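Long-range contacts in periplasmic divalent cation tolerance protein (Synechococcus elongatus, PDB 6GDX), which may carry small molecules or signal through them as a PII-like trimer, rather than conferring the heavy-metal tolerance that its name implies: residues L33-T38 with L115-S120; L37-T42 with L109-V114; Q47-A52 with Q99-Q104; V62-I67 with T81-S86; K88-Q93 with W127-L132. One frame throughout, in Å; residues are numbered along the deposited sequence. Where two conformers were deposited one is given.

Contact 1: residues L33-T38 with L115-S120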
# COMPACT_ATOMS: atom_id res chain seq x y z
N LEU B 33 -10.37 2.20 -11.79
CA LEU B 33 -8.97 2.56 -11.47
C LEU B 33 -8.24 1.33 -10.95
O LEU B 33 -8.85 0.44 -10.34
CB LEU B 33 -8.95 3.68 -10.45
CG LEU B 33 -9.69 4.95 -10.85
CD1 LEU B 33 -9.52 5.99 -9.75
CD2 LEU B 33 -9.27 5.51 -12.21
N ARG B 34 -6.94 1.30 -11.16
CA ARG B 34 -6.12 0.16 -10.77
C ARG B 34 -4.78 0.64 -10.26
O ARG B 34 -4.22 1.63 -10.78
CB ARG B 34 -5.87 -0.79 -11.93
CG ARG B 34 -7.10 -1.44 -12.52
CD ARG B 34 -7.67 -2.48 -11.57
NE ARG B 34 -8.78 -3.23 -12.15
CZ ARG B 34 -10.04 -2.81 -12.19
NH1 ARG B 34 -10.38 -1.60 -11.76
NH2 ARG B 34 -10.97 -3.62 -12.70
N LEU B 35 -4.25 -0.08 -9.28
CA LEU B 35 -2.86 0.10 -8.80
C LEU B 35 -2.12 -1.18 -9.08
O LEU B 35 -2.45 -2.23 -8.50
CB LEU B 35 -2.82 0.37 -7.31
CG LEU B 35 -3.54 1.58 -6.79
CD1 LEU B 35 -3.54 1.61 -5.26
CD2 LEU B 35 -2.95 2.85 -7.35
N LEU B 36 -1.11 -1.15 -9.92
CA LEU B 36 -0.27 -2.31 -10.17
C LEU B 36 0.99 -2.16 -9.34
O LEU B 36 1.71 -1.16 -9.46
CB LEU B 36 0.00 -2.48 -11.66
CG LEU B 36 0.83 -3.71 -12.02
CD1 LEU B 36 0.48 -4.18 -13.43
CD2 LEU B 36 2.33 -3.51 -11.91
N LEU B 37 1.26 -3.18 -8.53
CA LEU B 37 2.43 -3.21 -7.65
C LEU B 37 3.45 -4.18 -8.17
O LEU B 37 3.12 -5.34 -8.48
CB LEU B 37 1.99 -3.65 -6.24
CG LEU B 37 0.82 -2.88 -5.63
CD1 LEU B 37 0.47 -3.49 -4.28
CD2 LEU B 37 1.04 -1.40 -5.58
N THR B 38 4.68 -3.72 -8.28
CA THR B 38 5.81 -4.58 -8.63
C THR B 38 7.06 -4.06 -7.91
O THR B 38 7.02 -3.00 -7.28
CB THR B 38 6.01 -4.66 -10.15
OG1 THR B 38 6.98 -5.68 -10.45
CG2 THR B 38 6.45 -3.36 -10.74
N LEU B 115 -4.36 -3.92 -7.21
CA LEU B 115 -5.42 -3.50 -6.29
C LEU B 115 -6.41 -2.61 -7.02
O LEU B 115 -6.04 -1.90 -7.95
CB LEU B 115 -4.86 -2.73 -5.10
CG LEU B 115 -3.77 -3.41 -4.29
CD1 LEU B 115 -3.29 -2.48 -3.20
CD2 LEU B 115 -4.30 -4.67 -3.65
N THR B 116 -7.66 -2.66 -6.59
CA THR B 116 -8.71 -1.77 -7.10
C THR B 116 -9.16 -0.83 -6.00
O THR B 116 -9.80 -1.25 -5.03
CB THR B 116 -9.89 -2.56 -7.66
OG1 THR B 116 -9.44 -3.28 -8.82
CG2 THR B 116 -11.05 -1.65 -8.07
N PRO B 117 -8.86 0.46 -6.13
CA PRO B 117 -9.47 1.46 -5.24
C PRO B 117 -10.98 1.49 -5.39
O PRO B 117 -11.52 1.33 -6.49
CB PRO B 117 -8.82 2.77 -5.68
CG PRO B 117 -7.57 2.35 -6.42
CD PRO B 117 -7.96 1.10 -7.11
N ILE B 118 -11.67 1.63 -4.29
CA ILE B 118 -13.12 1.62 -4.29
C ILE B 118 -13.71 3.01 -4.35
O ILE B 118 -14.93 3.14 -4.60
CB ILE B 118 -13.65 0.86 -3.01
CG1 ILE B 118 -13.37 1.65 -1.67
CG2 ILE B 118 -13.26 -0.61 -3.03
CD1 ILE B 118 -14.46 2.49 -1.10
N ALA B 119 -12.91 4.04 -4.13
CA ALA B 119 -13.40 5.41 -4.24
C ALA B 119 -12.23 6.30 -4.54
O ALA B 119 -11.06 5.97 -4.33
CB ALA B 119 -14.09 5.86 -2.96
N SER B 120 -12.56 7.48 -5.08
CA SER B 120 -11.57 8.53 -5.35
C SER B 120 -12.33 9.86 -5.34
O SER B 120 -13.54 9.89 -5.16
CB SER B 120 -10.92 8.31 -6.70
OG SER B 120 -9.94 9.24 -6.98
O HOH W 1 -11.42 1.43 -9.23

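Contact 2: residues L37-T42 with L109-V114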
# COMPACT_ATOMS: atom_id res chain seq x y z
N LEU B 37 1.26 -3.18 -8.53
CA LEU B 37 2.43 -3.21 -7.65
C LEU B 37 3.45 -4.18 -8.17
O LEU B 37 3.12 -5.34 -8.48
CB LEU B 37 1.99 -3.65 -6.24
CG LEU B 37 0.82 -2.88 -5.63
CD1 LEU B 37 0.47 -3.49 -4.28
CD2 LEU B 37 1.04 -1.40 -5.58
N THR B 38 4.68 -3.72 -8.28
CA THR B 38 5.81 -4.58 -8.63
C THR B 38 7.06 -4.06 -7.91
O THR B 38 7.02 -3.00 -7.28
CB THR B 38 6.01 -4.66 -10.15
OG1 THR B 38 6.98 -5.68 -10.45
CG2 THR B 38 6.45 -3.36 -10.74
N THR B 39 8.15 -4.82 -7.98
CA THR B 39 9.43 -4.38 -7.41
C THR B 39 10.50 -4.52 -8.46
O THR B 39 10.42 -5.35 -9.36
CB THR B 39 9.81 -5.16 -6.16
OG1 THR B 39 10.08 -6.50 -6.51
CG2 THR B 39 8.74 -5.10 -5.10
N VAL B 40 11.55 -3.69 -8.31
CA VAL B 40 12.79 -3.85 -9.05
C VAL B 40 13.93 -3.74 -8.03
O VAL B 40 13.71 -3.49 -6.85
CB VAL B 40 12.94 -2.78 -10.15
CG1 VAL B 40 11.84 -2.90 -11.16
CG2 VAL B 40 12.99 -1.37 -9.58
N SER B 41 15.17 -3.96 -8.48
CA SER B 41 16.27 -4.00 -7.53
C SER B 41 16.79 -2.62 -7.13
O SER B 41 17.01 -2.39 -5.94
CB SER B 41 17.43 -4.83 -8.09
OG SER B 41 18.52 -4.84 -7.19
N THR B 42 16.99 -1.71 -8.09
CA THR B 42 17.69 -0.45 -7.82
C THR B 42 16.83 0.77 -8.09
O THR B 42 15.86 0.73 -8.86
CB THR B 42 18.98 -0.31 -8.64
OG1 THR B 42 18.60 -0.11 -10.00
CG2 THR B 42 19.88 -1.55 -8.51
N LEU B 109 10.79 -12.75 -13.76
CA LEU B 109 9.50 -13.10 -13.14
C LEU B 109 9.20 -12.04 -12.09
O LEU B 109 9.48 -12.19 -10.90
CB LEU B 109 9.57 -14.49 -12.53
CG LEU B 109 8.21 -15.18 -12.35
CD1 LEU B 109 8.43 -16.54 -11.69
CD2 LEU B 109 7.20 -14.39 -11.53
N PRO B 110 8.66 -10.89 -12.53
CA PRO B 110 8.40 -9.81 -11.62
C PRO B 110 7.22 -10.06 -10.69
O PRO B 110 6.25 -10.75 -11.06
CB PRO B 110 8.02 -8.65 -12.56
CG PRO B 110 8.21 -9.05 -13.93
CD PRO B 110 8.39 -10.53 -13.94
N GLU B 111 7.23 -9.44 -9.52
CA GLU B 111 6.02 -9.27 -8.72
C GLU B 111 4.96 -8.63 -9.59
O GLU B 111 5.23 -7.72 -10.38
CB GLU B 111 6.26 -8.40 -7.48
CG GLU B 111 5.00 -7.99 -6.68
CD GLU B 111 5.29 -7.09 -5.46
OE1 GLU B 111 4.91 -5.86 -5.47
OE2 GLU B 111 5.84 -7.62 -4.45
N CYS B 112 3.74 -9.08 -9.45
CA CYS B 112 2.60 -8.44 -10.10
C CYS B 112 1.39 -8.63 -9.23
O CYS B 112 0.86 -9.75 -9.13
CB CYS B 112 2.35 -9.05 -11.47
SG CYS B 112 0.91 -8.32 -12.30
N LEU B 113 0.98 -7.58 -8.54
CA LEU B 113 -0.21 -7.62 -7.72
C LEU B 113 -1.02 -6.37 -8.01
O LEU B 113 -0.45 -5.28 -8.00
CB LEU B 113 0.13 -7.68 -6.27
CG LEU B 113 0.78 -8.99 -5.82
CD1 LEU B 113 1.18 -8.85 -4.38
CD2 LEU B 113 -0.14 -10.19 -5.97
N VAL B 114 -2.31 -6.52 -8.29
CA VAL B 114 -3.13 -5.39 -8.68
C VAL B 114 -4.20 -5.17 -7.64
O VAL B 114 -4.92 -6.11 -7.28
CB VAL B 114 -3.74 -5.62 -10.04
CG1 VAL B 114 -4.56 -4.41 -10.48
CG2 VAL B 114 -2.66 -5.93 -11.07
O HOH W 2 9.58 -8.14 -8.78

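Contact 3: residues Q47-A52 with Q99-Q104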
# COMPACT_ATOMS: atom_id res chain seq x y z
N GLN B 47 13.42 4.34 -11.46
CA GLN B 47 13.21 5.67 -12.05
C GLN B 47 13.04 5.53 -13.59
O GLN B 47 12.18 6.16 -14.17
CB GLN B 47 14.39 6.58 -11.72
CG GLN B 47 14.47 6.97 -10.27
CD GLN B 47 15.74 7.68 -9.91
OE1 GLN B 47 16.78 7.50 -10.56
NE2 GLN B 47 15.69 8.50 -8.86
N GLN B 48 13.86 4.70 -14.20
CA GLN B 48 13.80 4.52 -15.63
C GLN B 48 12.51 3.85 -16.07
O GLN B 48 11.88 4.25 -17.08
CB GLN B 48 15.03 3.76 -16.10
CG GLN B 48 16.29 4.63 -16.01
CD GLN B 48 17.56 3.96 -16.51
OE1 GLN B 48 17.54 2.84 -16.99
NE2 GLN B 48 18.69 4.67 -16.39
N LEU B 49 12.09 2.82 -15.33
CA LEU B 49 10.88 2.10 -15.70
C LEU B 49 9.66 2.99 -15.50
O LEU B 49 8.74 2.97 -16.31
CB LEU B 49 10.76 0.83 -14.88
CG LEU B 49 9.72 -0.19 -15.27
CD1 LEU B 49 10.04 -0.77 -16.64
CD2 LEU B 49 9.63 -1.30 -14.22
N ALA B 50 9.65 3.74 -14.39
CA ALA B 50 8.54 4.63 -14.12
C ALA B 50 8.40 5.68 -15.22
O ALA B 50 7.31 5.92 -15.73
CB ALA B 50 8.74 5.30 -12.79
N GLN B 51 9.51 6.31 -15.56
CA GLN B 51 9.49 7.33 -16.61
C GLN B 51 8.99 6.75 -17.92
O GLN B 51 8.17 7.37 -18.62
CB GLN B 51 10.90 7.88 -16.78
CG GLN B 51 11.03 8.91 -17.89
CD GLN B 51 10.69 10.30 -17.43
OE1 GLN B 51 10.72 10.60 -16.23
NE2 GLN B 51 10.37 11.17 -18.38
N ALA B 52 9.47 5.57 -18.27
CA ALA B 52 9.10 4.96 -19.53
C ALA B 52 7.62 4.61 -19.58
O ALA B 52 6.95 4.74 -20.63
CB ALA B 52 9.97 3.73 -19.81
N GLN B 99 1.58 -6.34 -20.10
CA GLN B 99 2.27 -6.88 -21.28
C GLN B 99 3.57 -6.13 -21.54
O GLN B 99 4.61 -6.75 -21.81
CB GLN B 99 1.37 -6.77 -22.52
N TRP B 100 3.54 -4.81 -21.39
CA TRP B 100 4.72 -3.99 -21.56
C TRP B 100 5.75 -4.30 -20.49
O TRP B 100 6.94 -4.44 -20.79
CB TRP B 100 4.30 -2.53 -21.53
CG TRP B 100 5.32 -1.51 -21.67
CD1 TRP B 100 5.77 -0.92 -22.82
CD2 TRP B 100 5.97 -0.85 -20.59
NE1 TRP B 100 6.69 0.03 -22.51
CE2 TRP B 100 6.83 0.09 -21.15
CE3 TRP B 100 5.91 -0.98 -19.19
CZ2 TRP B 100 7.62 0.92 -20.36
CZ3 TRP B 100 6.69 -0.17 -18.42
CH2 TRP B 100 7.56 0.75 -19.00
N LEU B 101 5.30 -4.51 -19.26
CA LEU B 101 6.21 -4.99 -18.20
C LEU B 101 6.86 -6.33 -18.51
O LEU B 101 8.06 -6.52 -18.16
CB LEU B 101 5.49 -5.05 -16.86
CG LEU B 101 5.16 -3.68 -16.31
CD1 LEU B 101 4.21 -3.83 -15.15
CD2 LEU B 101 6.39 -2.94 -15.85
N GLN B 102 6.17 -7.22 -19.23
CA GLN B 102 6.74 -8.52 -19.64
C GLN B 102 8.05 -8.30 -20.40
O GLN B 102 9.01 -9.06 -20.24
CB GLN B 102 5.76 -9.34 -20.50
N SER B 103 8.11 -7.22 -21.19
CA SER B 103 9.29 -6.91 -22.00
C SER B 103 10.28 -5.95 -21.36
O SER B 103 11.46 -6.02 -21.66
CB SER B 103 8.88 -6.34 -23.37
OG SER B 103 8.27 -5.07 -23.27
N GLN B 104 9.80 -5.02 -20.54
CA GLN B 104 10.59 -3.91 -20.05
C GLN B 104 11.06 -4.07 -18.61
O GLN B 104 12.05 -3.44 -18.23
CB GLN B 104 9.81 -2.59 -20.18
CG GLN B 104 9.37 -2.27 -21.61
CD GLN B 104 10.54 -2.25 -22.56
OE1 GLN B 104 11.52 -1.57 -22.31
NE2 GLN B 104 10.47 -3.05 -23.63

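Contact 4: residues V62-I67 with T81-S86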
# COMPACT_ATOMS: atom_id res chain seq x y z
N VAL B 62 3.52 7.01 -11.23
CA VAL B 62 4.18 5.86 -10.66
C VAL B 62 4.93 6.33 -9.43
O VAL B 62 5.70 7.30 -9.53
CB VAL B 62 5.16 5.21 -11.64
CG1 VAL B 62 5.75 3.93 -11.07
CG2 VAL B 62 4.50 4.95 -12.98
N SER B 63 4.71 5.67 -8.29
CA SER B 63 5.49 5.99 -7.10
C SER B 63 6.52 4.91 -6.86
O SER B 63 6.31 3.71 -7.18
CB SER B 63 4.57 6.13 -5.89
OG SER B 63 4.03 4.89 -5.49
N ILE B 64 7.60 5.29 -6.20
CA ILE B 64 8.72 4.43 -5.91
C ILE B 64 9.11 4.62 -4.45
O ILE B 64 9.28 5.75 -4.00
CB ILE B 64 9.92 4.84 -6.78
CG1 ILE B 64 9.59 4.82 -8.28
CG2 ILE B 64 11.16 4.05 -6.43
CD1 ILE B 64 10.62 5.57 -9.14
N THR B 65 9.29 3.51 -3.74
CA THR B 65 9.56 3.47 -2.30
C THR B 65 10.74 2.47 -2.07
O THR B 65 10.55 1.34 -2.46
CB THR B 65 8.24 2.89 -1.55
OG1 THR B 65 7.09 3.68 -1.93
CG2 THR B 65 8.40 2.93 -0.10
N PRO B 66 11.83 2.80 -1.35
CA PRO B 66 12.81 1.74 -1.05
C PRO B 66 12.27 0.79 0.02
O PRO B 66 11.69 1.23 1.02
CB PRO B 66 14.01 2.52 -0.51
CG PRO B 66 13.48 3.82 -0.05
CD PRO B 66 12.27 4.12 -0.87
N ILE B 67 12.47 -0.50 -0.20
CA ILE B 67 12.01 -1.55 0.72
C ILE B 67 13.13 -2.56 0.89
O ILE B 67 14.16 -2.56 0.21
CB ILE B 67 10.74 -2.26 0.20
CG1 ILE B 67 11.00 -3.02 -1.09
CG2 ILE B 67 9.59 -1.26 0.06
CD1 ILE B 67 9.90 -4.00 -1.46
N THR B 81 17.52 -5.56 -0.77
CA THR B 81 16.94 -4.25 -1.01
C THR B 81 16.29 -4.22 -2.36
O THR B 81 16.80 -4.77 -3.34
CB THR B 81 18.00 -3.15 -0.92
OG1 THR B 81 19.05 -3.45 -1.83
CG2 THR B 81 18.51 -3.05 0.48
N GLU B 82 15.13 -3.59 -2.41
CA GLU B 82 14.36 -3.44 -3.64
C GLU B 82 13.69 -2.09 -3.62
O GLU B 82 13.72 -1.35 -2.63
CB GLU B 82 13.35 -4.57 -3.83
CG GLU B 82 13.94 -5.93 -4.09
CD GLU B 82 12.93 -6.95 -4.58
OE1 GLU B 82 11.82 -6.94 -4.06
OE2 GLU B 82 13.27 -7.76 -5.50
N GLN B 83 13.08 -1.75 -4.75
CA GLN B 83 12.23 -0.57 -4.85
C GLN B 83 10.83 -1.07 -5.12
O GLN B 83 10.59 -1.76 -6.12
CB GLN B 83 12.67 0.31 -6.01
CG GLN B 83 14.12 0.79 -5.88
CD GLN B 83 14.29 1.88 -4.84
OE1 GLN B 83 13.47 2.78 -4.73
NE2 GLN B 83 15.36 1.81 -4.08
N GLN B 84 9.89 -0.72 -4.25
CA GLN B 84 8.48 -0.98 -4.50
C GLN B 84 7.95 0.08 -5.44
O GLN B 84 8.09 1.28 -5.18
CB GLN B 84 7.70 -0.94 -3.18
CG GLN B 84 6.21 -1.22 -3.31
CD GLN B 84 5.96 -2.66 -3.63
OE1 GLN B 84 6.32 -3.53 -2.83
NE2 GLN B 84 5.39 -2.96 -4.79
N MET B 85 7.27 -0.35 -6.47
CA MET B 85 6.64 0.53 -7.43
C MET B 85 5.13 0.37 -7.42
O MET B 85 4.64 -0.76 -7.26
CB MET B 85 7.18 0.24 -8.83
CG MET B 85 8.68 0.31 -8.90
SD MET B 85 9.34 0.10 -10.58
CE MET B 85 8.79 1.63 -11.31
N SER B 86 4.42 1.47 -7.53
CA SER B 86 2.97 1.48 -7.61
C SER B 86 2.57 2.31 -8.82
O SER B 86 2.79 3.53 -8.85
CB SER B 86 2.38 2.07 -6.34
OG SER B 86 1.01 2.27 -6.47
O HOH W 3 5.69 2.73 -4.22

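Contact 5: residues K88-Q93 with W127-L132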
# COMPACT_ATOMS: atom_id res chain seq x y z
N LYS B 88 -0.28 3.80 -11.14
CA LYS B 88 -1.69 4.22 -11.13
C LYS B 88 -2.17 4.24 -12.56
O LYS B 88 -1.64 5.01 -13.41
CB LYS B 88 -1.83 5.63 -10.58
CG LYS B 88 -1.77 5.78 -9.11
CD LYS B 88 -0.47 5.33 -8.54
CE LYS B 88 -0.30 5.87 -7.15
NZ LYS B 88 0.89 5.27 -6.51
N THR B 89 -3.18 3.44 -12.86
CA THR B 89 -3.69 3.31 -14.22
C THR B 89 -5.16 3.02 -14.20
O THR B 89 -5.82 3.04 -13.17
CB THR B 89 -2.84 2.26 -14.97
OG1 THR B 89 -3.05 2.36 -16.36
CG2 THR B 89 -3.07 0.83 -14.49
N THR B 90 -5.70 2.76 -15.38
CA THR B 90 -7.10 2.39 -15.52
C THR B 90 -7.20 0.93 -15.90
O THR B 90 -6.27 0.32 -16.40
CB THR B 90 -7.77 3.19 -16.63
OG1 THR B 90 -7.08 2.92 -17.86
CG2 THR B 90 -7.78 4.70 -16.36
N VAL B 91 -8.39 0.37 -15.72
CA VAL B 91 -8.60 -1.01 -16.14
C VAL B 91 -8.36 -1.15 -17.63
O VAL B 91 -7.86 -2.19 -18.08
CB VAL B 91 -9.99 -1.53 -15.72
CG1 VAL B 91 -11.10 -0.76 -16.39
CG2 VAL B 91 -10.07 -3.03 -15.98
N GLU B 92 -8.70 -0.12 -18.41
CA GLU B 92 -8.51 -0.18 -19.85
C GLU B 92 -7.05 -0.30 -20.26
O GLU B 92 -6.77 -0.90 -21.31
CB GLU B 92 -9.13 1.05 -20.53
CG GLU B 92 -10.66 1.07 -20.46
CD GLU B 92 -11.23 1.82 -19.26
OE1 GLU B 92 -10.49 2.20 -18.30
OE2 GLU B 92 -12.45 2.08 -19.25
N GLN B 93 -6.11 0.27 -19.49
CA GLN B 93 -4.68 0.16 -19.81
C GLN B 93 -3.97 -0.96 -19.07
O GLN B 93 -2.80 -1.19 -19.35
CB GLN B 93 -3.93 1.48 -19.57
CG GLN B 93 -4.45 2.66 -20.37
CD GLN B 93 -4.57 2.35 -21.83
OE1 GLN B 93 -3.68 1.73 -22.39
NE2 GLN B 93 -5.67 2.76 -22.45
N TRP B 127 -8.38 13.48 -13.58
CA TRP B 127 -6.98 13.71 -13.93
C TRP B 127 -6.33 12.42 -14.43
O TRP B 127 -5.65 12.37 -15.46
CB TRP B 127 -6.19 14.30 -12.75
CG TRP B 127 -4.73 14.19 -13.01
CD1 TRP B 127 -3.96 14.97 -13.82
CD2 TRP B 127 -3.88 13.14 -12.57
NE1 TRP B 127 -2.68 14.47 -13.88
CE2 TRP B 127 -2.61 13.34 -13.12
CE3 TRP B 127 -4.07 12.04 -11.74
CZ2 TRP B 127 -1.55 12.45 -12.88
CZ3 TRP B 127 -3.04 11.16 -11.52
CH2 TRP B 127 -1.80 11.38 -12.08
N LEU B 128 -6.55 11.34 -13.70
CA LEU B 128 -5.91 10.08 -14.01
C LEU B 128 -6.36 9.60 -15.39
O LEU B 128 -5.53 9.29 -16.26
CB LEU B 128 -6.21 9.05 -12.90
CG LEU B 128 -5.41 7.77 -12.93
CD1 LEU B 128 -5.47 7.10 -11.57
CD2 LEU B 128 -5.93 6.83 -14.00
N ARG B 129 -7.67 9.59 -15.59
CA ARG B 129 -8.21 9.15 -16.88
C ARG B 129 -7.78 10.05 -18.03
O ARG B 129 -7.38 9.56 -19.10
CB ARG B 129 -9.73 9.10 -16.83
CG ARG B 129 -10.26 8.07 -15.85
CD ARG B 129 -11.68 7.61 -16.09
NE ARG B 129 -11.64 6.16 -16.09
CZ ARG B 129 -11.50 5.38 -17.16
NH1 ARG B 129 -11.42 4.09 -16.96
NH2 ARG B 129 -11.48 5.85 -18.41
N SER B 130 -7.80 11.36 -17.82
CA SER B 130 -7.40 12.27 -18.92
C SER B 130 -5.89 12.22 -19.23
O SER B 130 -5.46 12.54 -20.35
CB SER B 130 -7.82 13.70 -18.63
OG SER B 130 -7.19 14.22 -17.51
N SER B 131 -5.08 11.79 -18.27
CA SER B 131 -3.66 11.60 -18.51
C SER B 131 -3.32 10.47 -19.43
O SER B 131 -2.19 10.44 -19.94
CB SER B 131 -2.95 11.31 -17.21
OG SER B 131 -2.98 12.47 -16.49
N LEU B 132 -4.25 9.55 -19.63
CA LEU B 132 -4.06 8.37 -20.46
C LEU B 132 -4.88 8.48 -21.75
O LEU B 132 -5.09 7.47 -22.42
CB LEU B 132 -4.45 7.13 -19.67
CG LEU B 132 -3.78 6.99 -18.29
CD1 LEU B 132 -4.11 5.68 -17.60
CD2 LEU B 132 -2.27 7.13 -18.40

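Contact 1: residues L33-T38 with L115-S120
Thr116 OG1 sits over one face of the Arg34 guanidinium, 3.2 Å above its plane and displaced toward the rim. In the guanidinium plane, Leu33 O accepts from Arg34 NH1 (2.9 Å), though NH1 stands above the plane of that carbonyl; NH1 also bonds to Ala31 O, and the two acceptors fix the rotation of the guanidinium. The arginine chain, bent at chi2 (-71°), lies alongside Thr116 and points the same way. The angle at NE is too poor for a hydrogen bond to OG1, which leaves a van der Waals contact.

The backbones meet in one antiparallel hydrogen-bonded pair, Leu35 with Leu115. Leu35 N donates to Leu115 O at 2.9 Å, and Leu115 N returns a bond of similar length to Leu35 O. Beyond it Pro117 has no N-H to offer: its CD rests 3.4 Å from Leu33 O, and a water continues the link by accepting from Leu33 N and donating to Pro117 O (2.7 Å). On the face bearing Leu35 and Leu115, Leu35 CG packs on Pro117 CG at 4.1 Å, and Leu37 CD1 meets Leu115 CD1 at 4.0 Å.

Leu113 of the second subunit packs on Leu35 and Pro117. In this ferredoxin-like sheet strand 33-40 is central: its other edge makes backbone bonds to strand 76-90, helix 91-104 packs on the side chains of Arg34 and Leu36, and strand 119-121 leaves to pair with the second subunit.

Contact 2: residues L37-T42 with L109-V114
Glu111, in one of its two deposited conformers, crosses Thr39 at about a right angle: the extended glutamate runs past the threonine, whose CG2 rests 3.9 Å from OE2. In the same conformer the other oxygen, OE1, lies against the Leu37-Thr38 backbone, 3.5 Å from Leu37 C, and is hydrogen-bonded to Gln84 NE2. Thr39 turns OG1 between its backbone N and carbonyl carbon (chi1 67°), leaving CG2 for the carboxylate while OG1 bonds to Glu82 OE1 and to a water. That water in turn accepts from Glu111 N at 2.8 Å. In Thr38, by contrast, OG1 stands opposite the backbone N (chi1 -171°); it donates to Glu111 O (2.7 Å), tilted somewhat from the carbonyl plane, and is also bonded to His105 NE2.

Beside these, Leu37 and Leu113 form an antiparallel hydrogen-bonded pair, Leu37 N to Leu113 O at 2.8 Å and Leu113 N to Leu37 O at 3.1 Å, at the edge where strand 113-115 joins the sheet.

Thr39 N is buried without a partner, whereas the two threonine hydroxyls are each gripped by more than one group, so beyond the Leu37-Leu113 pair the polar link rests on these hydroxyls and a water.

Contact 3: residues Q47-A52 with Q99-Q104
Leu49 and Trp100 carry the packing between the two helices that lie on one face of the ferredoxin-like sheet, helix 43-55 and helix 91-104. The segments run at 143° to each other with axes 11.9 Å apart, a wide spacing bridged by the indole and the leucines.

Apolar packing makes the contact. Leu49 and Trp100 run alongside each other, oppositely directed: with CG anti to the backbone N (chi1 -169°), the leucine brings CD1 in from above the rim of the indole, 3.7 Å from Trp100 CH2. Its other branch, CD2, meets Leu101 CD2 at 4.0 Å, the two side chains crossing at about a right angle. Trp100 likewise extends away from its own helix (chi1 179°), so the far side of the benzene ring leads. Ala52 CB touches that edge from within the ring plane, 3.7 Å from Trp100 CZ2. Below the pair lies the sheet, where Val40 and Met85 pack on Leu49, and Leu36 on Leu101.

A backbone carbonyl joins this edge: Leu49 O approaches Trp100 CH2 at 3.7 Å, near the ring plane.

Side-chain hydrogen bonds inside the segments occur in 99-104, where the helix ends. Trp100 O takes three donors, Ser103 N, Gln104 N and Ser103 OG, the last at 2.9 Å. Ser103 OG in turn accepts from Gln104 NE2 (3.0 Å), a chain of bonds that holds the glutamine bent back toward the tryptophan. This folding places Gln104 CG over one face of the Trp100 indole, on the same side as Leu49 CD1, 3.5 Å above its plane and offset toward the rim.

Contact 4: residues V62-I67 with T81-S86
Gln84 O is gripped from two directions: Thr65 N donates to it in the carbonyl plane at 2.9 Å, and a water donates at 3.0 Å. The same water bonds to Thr65 OG1 (2.8 Å) and to Ser63 OG, tying two side chains of one strand to the backbone of the other. Next to it Ser63 OG presses on Ser86 CB at 3.4 Å, while Ser86 OG turns off to Lys88 NZ.

The strands form the arms of the beta hairpin 61-73/76-90, in antiparallel register from Ser63 with Ser86 to Ile67 with Glu82. Pro66 falls opposite Gln83 in a non-hydrogen-bonded pair, where its missing N-H costs no bond between the strands.

On the face of Ile64 and Met85, which looks to helix 43-55, Val62 CG1 meets Met85 CE at 3.8 Å. Gln83 folds at chi2 (-74°) and brings its amide back over Ile64 and Pro66, putting OE1 a tight 3.1 Å from Ile64 CG2 and NE2 by the Pro66 ring. On the other face Ile67 places CG1 between its backbone N and carbonyl carbon (chi1 65°), over Glu82 O, and its CG2 meets Gln84 CB at 3.8 Å. Glu82 carries its carboxylate to Ser69, Thr39 and Tyr107, with a weak bond to a bound Bis-Tris. Val62, Ser63 and Ile64 pair with a strand of the second subunit.

Contact 5: residues K88-Q93 with W127-L132
Leu128 fits against the end of strand 76-90, dividing its methyls between two residues: CD1 rests on Lys88 CB at 4.0 Å, and CD2 on Thr90 CG2 at 3.7 Å, where the leucine and threonine side chains pass antiparallel. Its CG is anti to the backbone N (chi1 -169°), which carries CG toward the strand. Lys88 itself turns its amine away to Ser86 OG.

Arg129 crosses Thr90, whose CG2 lies over one guanidinium face, 3.7 Å above the plane and toward the rim. At the edge its NH1 forms a salt bridge with Glu92 OE1; the carboxylate and guanidinium planes stand 78° apart, and the sole bond found between them is the one from NH1. The modelled 2.5 Å between NH1 and OE1 is unusually short and its exact value doubtful.

Leu132, the last modelled residue, reaches Thr90 tip to tip, CD1 to CG2 at 4.0 Å. The same CD1 lies 3.7 Å from Thr89 OG1, a hydroxyl bonded to Leu58 O, and it also touches Gln93 CG.

Thr90 therefore serves twice: it is the N-cap residue of helix 91-104, its OG1 accepting from Gln93 N at 3.3 Å, while its methyl packs on helix 122-131. The negative charge of Glu92 is probably stabilised by Arg129, and may offset the repulsion between Arg129 and Arg125.

Contacts 1 and 2 share strand 33-40 and pair it with 109-120, their centres about 15 Å apart. Contact 4 joins the same sheet from the other side of that strand, where Thr38 O lies 2.8 Å from Met85 N, and its centre is about 9 Å from that of contact 2. Contact 3 packs on this sheet: Ala50 CB meets Val62 CG1 at 3.7 Å. Contact 5 lies near contact 1, about 11 Å between centres, with Leu33 on Leu128. Bis-Tris, probably from the crystallisation liquor but possibly marking a pocket, lies about 3 Å from the Glu82 side chain and about 4 Å from that of Thr39, residues hydrogen-bonded to each other across contacts 2 and 4.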